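Local coordinates for terminal oxygenase component of carbazole 1,9a-dioxygenase (PDB 3GKQ), which probably catalyses angular dioxygenation of carbazole at positions 1 and 9a, as a Rieske non-heme iron oxygenase fed with electrons by a ferredoxin, at residues Leu281-Trp286 against Gln299-Arg304; Val41-Pro46 against Arg60-Val65; Arg16-Tyr21 against Ala362-Arg367. All coordinates share one frame; numbering follows the deposited sequence.

Contact 1: Leu281-Trp286 against Gln299-Arg304; sequences LTQFEW and QMLGRR
The F284 ring turns an edge to the neighbouring strand, with M300 O and G302 N both near its plane. A CB on G302 would sit tightly against this ring, so the glycine suits the aromatic packing. F156 meets F284 edge-to-face from outside the pair. The W286 indole is approached obliquely by M300, with W286 CZ3 3.7 Å from M300 CG. The R303 guanidinium is also met obliquely, by a methyl group: L281 CD2 is 3.4 Å from R303 NE. The bend at chi3 (-75°) turns the R303 head back onto this methyl. R303 NH2 forms a salt bridge with E317 and a hydrogen bond with T280.

The two strands form a beta hairpin in the antiparallel sheet of the catalytic domain, which belongs to the Bet v 1-like clan. T282 with G302 and F284 with M300 are the hydrogen-bonded pairs. The bond from F284 N to M300 O is 2.8 Å and nearly straight, at 173°. The return bond from M300 N to F284 O has the same length.

T282, F284 and M300 share one face of the sheet; Q283, E285, Q299 and L301 lie on the other. L301 CD2 lies against the Q283 chain, 3.7 Å from Q283 CG. Q283 NE2 gives a weak, bent bond to E285 OE2 (2.7 Å, 125°) and also reaches N331. E285 OE2 is bonded to Y297 and E285 OE1 to Y287. The E285 side chain lies near the metal site, about 6 Å from the bound iron, which H186, H190 and D334 hold.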
loop_
_atom_site.group_PDB
_atom_site.type_symbol
_atom_site.label_atom_id
_atom_site.label_comp_id
_atom_site.label_asym_id
_atom_site.label_seq_id
_atom_site.Cartn_x
_atom_site.Cartn_y
_atom_site.Cartn_z
ATOM N N LEU A 281 19.096 -30.175 25.493
ATOM C CA LEU A 281 19.283 -29.025 24.614
ATOM C C LEU A 281 18.957 -27.692 25.272
ATOM O O LEU A 281 18.263 -27.636 26.285
ATOM C CB LEU A 281 18.411 -29.184 23.367
ATOM C CG LEU A 281 18.640 -30.438 22.522
ATOM C CD1 LEU A 281 17.576 -30.530 21.439
ATOM C CD2 LEU A 281 20.033 -30.390 21.915
ATOM N N THR A 282 19.479 -26.620 24.683
ATOM C CA THR A 282 19.232 -25.268 25.166
ATOM C C THR A 282 18.864 -24.431 23.949
ATOM O O THR A 282 19.556 -24.467 22.931
ATOM C CB THR A 282 20.479 -24.655 25.838
ATOM O OG1 THR A 282 20.800 -25.396 27.021
ATOM C CG2 THR A 282 20.215 -23.203 26.225
ATOM N N GLN A 283 17.772 -23.686 24.046
ATOM C CA GLN A 283 17.345 -22.863 22.928
ATOM C C GLN A 283 17.640 -21.381 23.139
ATOM O O GLN A 283 17.405 -20.833 24.219
ATOM C CB GLN A 283 15.855 -23.064 22.664
ATOM C CG GLN A 283 15.377 -22.379 21.393
ATOM C CD GLN A 283 14.008 -22.853 20.965
ATOM O OE1 GLN A 283 13.707 -24.042 21.038
ATOM N NE2 GLN A 283 13.173 -21.929 20.498
ATOM N N PHE A 284 18.159 -20.749 22.091
ATOM C CA PHE A 284 18.500 -19.328 22.100
ATOM C C PHE A 284 17.737 -18.675 20.947
ATOM O O PHE A 284 17.745 -19.194 19.828
ATOM C CB PHE A 284 20.003 -19.146 21.872
ATOM C CG PHE A 284 20.869 -19.845 22.888
ATOM C CD1 PHE A 284 21.224 -19.214 24.076
ATOM C CD2 PHE A 284 21.354 -21.127 22.640
ATOM C CE1 PHE A 284 22.056 -19.847 25.003
ATOM C CE2 PHE A 284 22.185 -21.768 23.562
ATOM C CZ PHE A 284 22.537 -21.126 24.745
ATOM N N GLU A 285 17.082 -17.546 21.208
ATOM C CA GLU A 285 16.325 -16.860 20.161
ATOM C C GLU A 285 16.646 -15.374 20.060
ATOM O O GLU A 285 16.760 -14.686 21.073
ATOM C CB GLU A 285 14.818 -16.984 20.399
ATOM C CG GLU A 285 14.296 -18.386 20.604
ATOM C CD GLU A 285 12.783 -18.445 20.502
ATOM O OE1 GLU A 285 12.108 -17.523 21.015
ATOM O OE2 GLU A 285 12.269 -19.416 19.909
ATOM N N TRP A 286 16.779 -14.891 18.827
ATOM C CA TRP A 286 17.034 -13.478 18.547
ATOM C C TRP A 286 15.831 -12.954 17.766
ATOM O O TRP A 286 15.186 -13.700 17.028
ATOM C CB TRP A 286 18.289 -13.299 17.684
ATOM C CG TRP A 286 19.585 -13.198 18.448
ATOM C CD1 TRP A 286 20.226 -12.054 18.825
ATOM C CD2 TRP A 286 20.407 -14.283 18.898
ATOM N NE1 TRP A 286 21.400 -12.356 19.478
ATOM C CE2 TRP A 286 21.535 -13.721 19.536
ATOM C CE3 TRP A 286 20.299 -15.681 18.824
ATOM C CZ2 TRP A 286 22.553 -14.501 20.096
ATOM C CZ3 TRP A 286 21.308 -16.460 19.381
ATOM C CH2 TRP A 286 22.422 -15.866 20.008
ATOM N N GLN A 299 16.437 -18.833 15.456
ATOM C CA GLN A 299 16.284 -19.898 16.448
ATOM C C GLN A 299 17.528 -20.772 16.488
ATOM O O GLN A 299 17.828 -21.454 15.513
ATOM C CB GLN A 299 15.095 -20.784 16.090
ATOM C CG GLN A 299 13.759 -20.093 16.080
ATOM C CD GLN A 299 12.695 -20.932 15.410
ATOM O OE1 GLN A 299 12.687 -21.082 14.186
ATOM N NE2 GLN A 299 11.796 -21.498 16.210
ATOM N N MET A 300 18.241 -20.758 17.610
ATOM C CA MET A 300 19.448 -21.566 17.746
ATOM C C MET A 300 19.269 -22.632 18.821
ATOM O O MET A 300 18.684 -22.375 19.876
ATOM C CB MET A 300 20.655 -20.698 18.129
ATOM C CG MET A 300 20.850 -19.432 17.298
ATOM S SD MET A 300 20.931 -19.721 15.536
ATOM C CE MET A 300 22.538 -20.529 15.397
ATOM N N LEU A 301 19.768 -23.832 18.544
ATOM C CA LEU A 301 19.712 -24.927 19.504
ATOM C C LEU A 301 21.148 -25.315 19.822
ATOM O O LEU A 301 21.965 -25.514 18.919
ATOM C CB LEU A 301 18.959 -26.134 18.934
ATOM C CG LEU A 301 17.442 -25.992 18.770
ATOM C CD1 LEU A 301 16.856 -27.333 18.379
ATOM C CD2 LEU A 301 16.811 -25.505 20.073
ATOM N N GLY A 302 21.462 -25.400 21.106
ATOM C CA GLY A 302 22.810 -25.757 21.492
ATOM C C GLY A 302 22.862 -27.005 22.348
ATOM O O GLY A 302 21.920 -27.308 23.085
ATOM N N ARG A 303 23.965 -27.737 22.234
ATOM C CA ARG A 303 24.170 -28.951 23.015
ATOM C C ARG A 303 25.639 -29.082 23.371
ATOM O O ARG A 303 26.509 -28.980 22.504
ATOM C CB ARG A 303 23.732 -30.196 22.241
ATOM C CG ARG A 303 24.146 -31.502 22.928
ATOM C CD ARG A 303 23.692 -32.731 22.157
ATOM N NE ARG A 303 22.259 -32.961 22.303
ATOM C CZ ARG A 303 21.564 -33.837 21.585
ATOM N NH1 ARG A 303 22.170 -34.573 20.658
ATOM N NH2 ARG A 303 20.260 -33.977 21.792
ATOM N N ARG A 304 25.907 -29.295 24.653
ATOM C CA ARG A 304 27.272 -29.462 25.132
ATOM C C ARG A 304 27.822 -30.749 24.512
ATOM O O ARG A 304 27.219 -31.813 24.648
ATOM C CB ARG A 304 27.274 -29.559 26.660
ATOM C CG ARG A 304 28.612 -29.938 27.256
ATOM C CD ARG A 304 28.577 -29.922 28.779
ATOM N NE ARG A 304 29.858 -30.345 29.340
ATOM C CZ ARG A 304 30.157 -30.309 30.636
ATOM N NH1 ARG A 304 29.265 -29.865 31.513
ATOM N NH2 ARG A 304 31.352 -30.714 31.055
#

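Contact 2: Val41-Pro46 against Arg60-Val65; sequences VAEASP and RVDGVV
E43 and R60 carry the tight part of this contact. The E43 chain bends at chi2 (67°), which folds its carboxylate back onto the type I' turn from V61 to V64. E43 OE1 accepts G63 N at 2.8 Å. E43 OE2 uses its syn lone pair for D62 N, at 2.7 Å. Two backbone N-H groups thus fix the rotation of the carboxylate and hold the turn. A44 N adds a bond to R60 O, 2.7 Å long.

R60 reaches the other way. R60 NH1 gives a short, somewhat bent hydrogen bond to V41 O, 2.6 Å long, with V41 O close to the guanidinium plane. R60 NE bonds to G63 O at 3.1 Å, from above the carbonyl plane. V65 CG2 covers one face of the guanidinium near its rim, and V41 CG1 touches V65 CG1.

The solvent side is looser. E43 and D62 are exposed there, with E43 OE2 4.5 Å from D62 OD1. A water donates to D62 OD1 and only weakly to E43 OE2.

Segment 41-46 is the later part of the loop between strands 31-35 and 47-51 of the Rieske domain. It lies against the hairpin of strands 54-61 and 64-69, where V41 packs on L58. V65 packs on strand 129-132, and R60 forms a salt bridge with E131 of that strand.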
loop_
_atom_site.group_PDB
_atom_site.type_symbol
_atom_site.label_atom_id
_atom_site.label_comp_id
_atom_site.label_asym_id
_atom_site.label_seq_id
_atom_site.Cartn_x
_atom_site.Cartn_y
_atom_site.Cartn_z
ATOM N N VAL A 41 27.042 -17.017 3.944
ATOM C CA VAL A 41 28.004 -15.999 3.544
ATOM C C VAL A 41 29.244 -16.728 3.028
ATOM O O VAL A 41 30.206 -16.939 3.764
ATOM C CB VAL A 41 28.383 -15.099 4.741
ATOM C CG1 VAL A 41 29.238 -13.933 4.266
ATOM C CG2 VAL A 41 27.115 -14.591 5.434
ATOM N N ALA A 42 29.205 -17.113 1.756
ATOM C CA ALA A 42 30.300 -17.853 1.140
ATOM C C ALA A 42 31.403 -16.986 0.544
ATOM O O ALA A 42 31.224 -15.791 0.309
ATOM C CB ALA A 42 29.742 -18.792 0.069
ATOM N N GLU A 43 32.549 -17.614 0.302
ATOM C CA GLU A 43 33.710 -16.944 -0.278
ATOM C C GLU A 43 33.334 -16.283 -1.601
ATOM O O GLU A 43 32.671 -16.889 -2.445
ATOM C CB GLU A 43 34.831 -17.969 -0.507
ATOM C CG GLU A 43 36.137 -17.412 -1.089
ATOM C CD GLU A 43 36.880 -16.488 -0.139
ATOM O OE1 GLU A 43 36.833 -16.720 1.090
ATOM O OE2 GLU A 43 37.530 -15.536 -0.623
ATOM N N ALA A 44 33.748 -15.030 -1.766
ATOM C CA ALA A 44 33.480 -14.275 -2.987
ATOM C C ALA A 44 32.039 -14.362 -3.479
ATOM O O ALA A 44 31.795 -14.428 -4.686
ATOM C CB ALA A 44 34.435 -14.728 -4.096
ATOM N N SER A 45 31.084 -14.356 -2.556
ATOM C CA SER A 45 29.673 -14.416 -2.936
ATOM C C SER A 45 28.876 -13.415 -2.087
ATOM O O SER A 45 28.204 -13.797 -1.129
ATOM C CB SER A 45 29.135 -15.836 -2.731
ATOM O OG SER A 45 27.859 -15.994 -3.332
ATOM N N PRO A 46 28.953 -12.113 -2.432
ATOM C CA PRO A 46 28.262 -11.022 -1.729
ATOM C C PRO A 46 26.784 -11.274 -1.433
ATOM O O PRO A 46 26.032 -11.714 -2.302
ATOM C CB PRO A 46 28.477 -9.827 -2.656
ATOM C CG PRO A 46 29.839 -10.110 -3.229
ATOM C CD PRO A 46 29.732 -11.582 -3.567
ATOM N N ARG A 60 32.699 -12.671 1.850
ATOM C CA ARG A 60 33.772 -13.413 2.487
ATOM C C ARG A 60 34.970 -13.412 1.544
ATOM O O ARG A 60 34.894 -13.918 0.422
ATOM C CB ARG A 60 33.304 -14.837 2.782
ATOM C CG ARG A 60 34.372 -15.763 3.320
ATOM C CD ARG A 60 33.731 -16.991 3.937
ATOM N NE ARG A 60 33.912 -16.969 5.380
ATOM C CZ ARG A 60 32.940 -17.117 6.271
ATOM N NH1 ARG A 60 31.683 -17.302 5.889
ATOM N NH2 ARG A 60 33.237 -17.076 7.556
ATOM N N VAL A 61 36.063 -12.809 1.999
ATOM C CA VAL A 61 37.286 -12.716 1.209
ATOM C C VAL A 61 38.414 -13.392 1.977
ATOM O O VAL A 61 38.767 -12.970 3.082
ATOM C CB VAL A 61 37.660 -11.244 0.946
ATOM C CG1 VAL A 61 38.890 -11.171 0.050
ATOM C CG2 VAL A 61 36.486 -10.522 0.302
ATOM N N ASP A 62 38.980 -14.435 1.378
ATOM C CA ASP A 62 40.044 -15.198 2.015
ATOM C C ASP A 62 39.556 -15.681 3.375
ATOM O O ASP A 62 40.243 -15.537 4.385
ATOM C CB ASP A 62 41.313 -14.351 2.178
ATOM C CG ASP A 62 41.936 -13.974 0.844
ATOM O OD1 ASP A 62 41.901 -14.813 -0.085
ATOM O OD2 ASP A 62 42.471 -12.849 0.726
ATOM N N GLY A 63 38.347 -16.235 3.385
ATOM C CA GLY A 63 37.770 -16.758 4.610
ATOM C C GLY A 63 37.283 -15.745 5.632
ATOM O O GLY A 63 36.650 -16.129 6.613
ATOM N N VAL A 64 37.559 -14.461 5.416
ATOM C CA VAL A 64 37.142 -13.429 6.364
ATOM C C VAL A 64 35.909 -12.647 5.905
ATOM O O VAL A 64 35.869 -12.135 4.785
ATOM C CB VAL A 64 38.290 -12.431 6.630
ATOM C CG1 VAL A 64 37.853 -11.389 7.652
ATOM C CG2 VAL A 64 39.518 -13.177 7.133
ATOM N N VAL A 65 34.911 -12.553 6.783
ATOM C CA VAL A 65 33.675 -11.839 6.465
ATOM C C VAL A 65 33.819 -10.335 6.648
ATOM O O VAL A 65 34.298 -9.867 7.678
ATOM C CB VAL A 65 32.488 -12.316 7.351
ATOM C CG1 VAL A 65 31.208 -11.567 6.964
ATOM C CG2 VAL A 65 32.284 -13.812 7.195
HETATM O O HOH W 1 40.356 -17.200 -1.456
#

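Contact 3: Arg16-Tyr21 against Ala362-Arg367; sequences RAWAPY and AIIEWR
W18 and R367 have the nearest CA atoms across the contact, 5.5 Å apart; W18 is the N-cap residue of the short helix 19-23, and R367 lies within helix 361-373. The contact is a helix-to-helix packing between N-terminal and C-terminal parts of the chain, with a cation-pi pair at its centre.

R367 CZ stands 4.0 Å from the centroid of the W18 six-membered ring, only 18° off the ring normal. The guanidinium is not stacked flat on the indole. The planes are 62° apart, and the exact place of the outer nitrogen R367 NH2 is doubtful, since it comes too close to the ring in the model. R367 CB adds an off-centre CH-pi contact to the five-membered ring. With W18 cut back to an alanine, the R367 guanidinium is likely to lose its aromatic surface, and a gap would probably open beside helix 361-373.

Y21 CG is anti to the backbone N (chi1 178°), which carries the ring toward W366 and R367. R367 CB lies over one face of the Y21 ring, near its rim. Farther along the arginine, R367 CD comes tightly against Y21 CE2, though the placing of this chain is less sure. Y21 OH lies in the plane of the W366 indole and accepts a weak bond from W366 NE1, 3.3 Å long. Y21 OH also bonds to E179.

The R367 charge is met by two carboxylates, E179 at NH1 and E354 at NH2. R75 of the second subunit, a residue of that chain's [2Fe-2S] pocket, packs on R367. This places the contact beside a subunit interface, consistent with the trimeric assembly of this family. R367 NE is buried without a hydrogen-bond partner and sits 3.6 Å above the W18 ring plane.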
loop_
_atom_site.group_PDB
_atom_site.type_symbol
_atom_site.label_atom_id
_atom_site.label_comp_id
_atom_site.label_asym_id
_atom_site.label_seq_id
_atom_site.Cartn_x
_atom_site.Cartn_y
_atom_site.Cartn_z
ATOM N N ARG A 16 6.354 5.329 32.548
ATOM C CA ARG A 16 7.551 6.127 32.789
ATOM C C ARG A 16 8.871 5.354 32.773
ATOM O O ARG A 16 9.792 5.708 32.040
ATOM C CB ARG A 16 7.411 6.862 34.127
ATOM C CG ARG A 16 8.561 7.800 34.452
ATOM C CD ARG A 16 8.341 8.475 35.802
ATOM N NE ARG A 16 7.160 9.332 35.783
ATOM C CZ ARG A 16 6.655 9.937 36.853
ATOM N NH1 ARG A 16 7.224 9.783 38.045
ATOM N NH2 ARG A 16 5.572 10.695 36.730
ATOM N N ALA A 17 8.960 4.307 33.587
ATOM C CA ALA A 17 10.176 3.508 33.687
ATOM C C ALA A 17 10.619 2.809 32.400
ATOM O O ALA A 17 11.754 2.342 32.316
ATOM C CB ALA A 17 10.033 2.487 34.812
ATOM N N TRP A 18 9.741 2.710 31.404
ATOM C CA TRP A 18 10.151 2.082 30.151
ATOM C C TRP A 18 9.817 2.883 28.901
ATOM O O TRP A 18 9.591 2.322 27.830
ATOM C CB TRP A 18 9.609 0.648 30.017
ATOM C CG TRP A 18 8.336 0.339 30.733
ATOM C CD1 TRP A 18 8.188 0.054 32.061
ATOM C CD2 TRP A 18 7.038 0.225 30.152
ATOM N NE1 TRP A 18 6.878 -0.232 32.341
ATOM C CE2 TRP A 18 6.147 -0.134 31.183
ATOM C CE3 TRP A 18 6.537 0.390 28.852
ATOM C CZ2 TRP A 18 4.780 -0.330 30.962
ATOM C CZ3 TRP A 18 5.177 0.195 28.630
ATOM C CH2 TRP A 18 4.316 -0.161 29.682
ATOM N N ALA A 19 9.823 4.205 29.035
ATOM C CA ALA A 19 9.541 5.088 27.909
ATOM C C ALA A 19 10.533 4.878 26.757
ATOM O O ALA A 19 10.145 4.887 25.594
ATOM C CB ALA A 19 9.567 6.540 28.366
ATOM N N PRO A 20 11.830 4.692 27.065
ATOM C CA PRO A 20 12.803 4.486 25.984
ATOM C C PRO A 20 12.473 3.243 25.149
ATOM O O PRO A 20 12.624 3.241 23.929
ATOM C CB PRO A 20 14.127 4.345 26.732
ATOM C CG PRO A 20 13.919 5.203 27.949
ATOM C CD PRO A 20 12.511 4.821 28.365
ATOM N N TYR A 21 12.030 2.189 25.826
ATOM C CA TYR A 21 11.664 0.939 25.168
ATOM C C TYR A 21 10.514 1.216 24.209
ATOM O O TYR A 21 10.475 0.690 23.096
ATOM C CB TYR A 21 11.242 -0.089 26.223
ATOM C CG TYR A 21 10.794 -1.432 25.690
ATOM C CD1 TYR A 21 11.717 -2.352 25.195
ATOM C CD2 TYR A 21 9.451 -1.805 25.736
ATOM C CE1 TYR A 21 11.316 -3.614 24.765
ATOM C CE2 TYR A 21 9.036 -3.066 25.308
ATOM C CZ TYR A 21 9.973 -3.966 24.829
ATOM O OH TYR A 21 9.572 -5.224 24.445
ATOM N N ALA A 362 7.411 -10.240 34.797
ATOM C CA ALA A 362 8.673 -10.538 34.125
ATOM C C ALA A 362 8.939 -9.624 32.923
ATOM O O ALA A 362 10.026 -9.059 32.798
ATOM C CB ALA A 362 8.695 -12.001 33.685
ATOM N N ILE A 363 7.954 -9.477 32.039
ATOM C CA ILE A 363 8.130 -8.632 30.862
ATOM C C ILE A 363 8.350 -7.183 31.290
ATOM O O ILE A 363 9.130 -6.452 30.674
ATOM C CB ILE A 363 6.910 -8.712 29.901
ATOM C CG1 ILE A 363 7.266 -8.078 28.555
ATOM C CG2 ILE A 363 5.725 -7.976 30.483
ATOM C CD1 ILE A 363 8.438 -8.753 27.854
ATOM N N ILE A 364 7.668 -6.769 32.351
ATOM C CA ILE A 364 7.815 -5.415 32.858
ATOM C C ILE A 364 9.254 -5.191 33.324
ATOM O O ILE A 364 9.825 -4.124 33.102
ATOM C CB ILE A 364 6.835 -5.154 34.023
ATOM C CG1 ILE A 364 5.402 -5.134 33.486
ATOM C CG2 ILE A 364 7.154 -3.825 34.697
ATOM C CD1 ILE A 364 4.345 -5.072 34.568
ATOM N N GLU A 365 9.843 -6.198 33.960
ATOM C CA GLU A 365 11.220 -6.079 34.426
ATOM C C GLU A 365 12.161 -5.963 33.234
ATOM O O GLU A 365 13.174 -5.266 33.300
ATOM C CB GLU A 365 11.615 -7.286 35.289
ATOM C CG GLU A 365 11.033 -7.251 36.691
ATOM C CD GLU A 365 11.408 -5.980 37.437
ATOM O OE1 GLU A 365 12.617 -5.681 37.541
ATOM O OE2 GLU A 365 10.491 -5.281 37.917
ATOM N N TRP A 366 11.828 -6.648 32.146
ATOM C CA TRP A 366 12.645 -6.585 30.939
ATOM C C TRP A 366 12.569 -5.186 30.317
ATOM O O TRP A 366 13.587 -4.606 29.944
ATOM C CB TRP A 366 12.187 -7.648 29.930
ATOM C CG TRP A 366 12.353 -7.243 28.490
ATOM C CD1 TRP A 366 11.355 -6.896 27.618
ATOM C CD2 TRP A 366 13.583 -7.106 27.767
ATOM N NE1 TRP A 366 11.889 -6.554 26.400
ATOM C CE2 TRP A 366 13.253 -6.673 26.461
ATOM C CE3 TRP A 366 14.932 -7.305 28.093
ATOM C CZ2 TRP A 366 14.224 -6.435 25.480
ATOM C CZ3 TRP A 366 15.898 -7.067 27.117
ATOM C CH2 TRP A 366 15.537 -6.637 25.827
ATOM N N ARG A 367 11.362 -4.641 30.222
ATOM C CA ARG A 367 11.180 -3.316 29.642
ATOM C C ARG A 367 11.945 -2.256 30.438
ATOM O O ARG A 367 12.519 -1.333 29.859
ATOM C CB ARG A 367 9.679 -2.989 29.562
ATOM C CG ARG A 367 8.874 -4.211 29.126
ATOM C CD ARG A 367 7.755 -3.967 28.132
ATOM N NE ARG A 367 6.591 -3.322 28.709
ATOM C CZ ARG A 367 5.328 -3.654 28.441
ATOM N NH1 ARG A 367 5.039 -4.642 27.605
ATOM N NH2 ARG A 367 4.344 -2.972 29.002
#

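Contacts 1 and 3 are buried, while contact 2 is partly open to solvent. No two of them share a helix or strand. Contact 1 joins strands of one sheet, so regular backbone bonds dominate, with polar side chains bonded to partners outside the two segments and E285 near the iron site. Contact 2 belongs to the Rieske domain and relies on charged side chains gripping backbone atoms of a loop and a turn. Contact 3 joins N-terminal and C-terminal parts of the chain through aromatic rings and one arginine, and its sole hydrogen bond between the segments is weak. Both other contacts fall within the loop it closes. Contacts 2 and 3 lie on opposite sides of the chain's centre, their own centres about 40 Å apart.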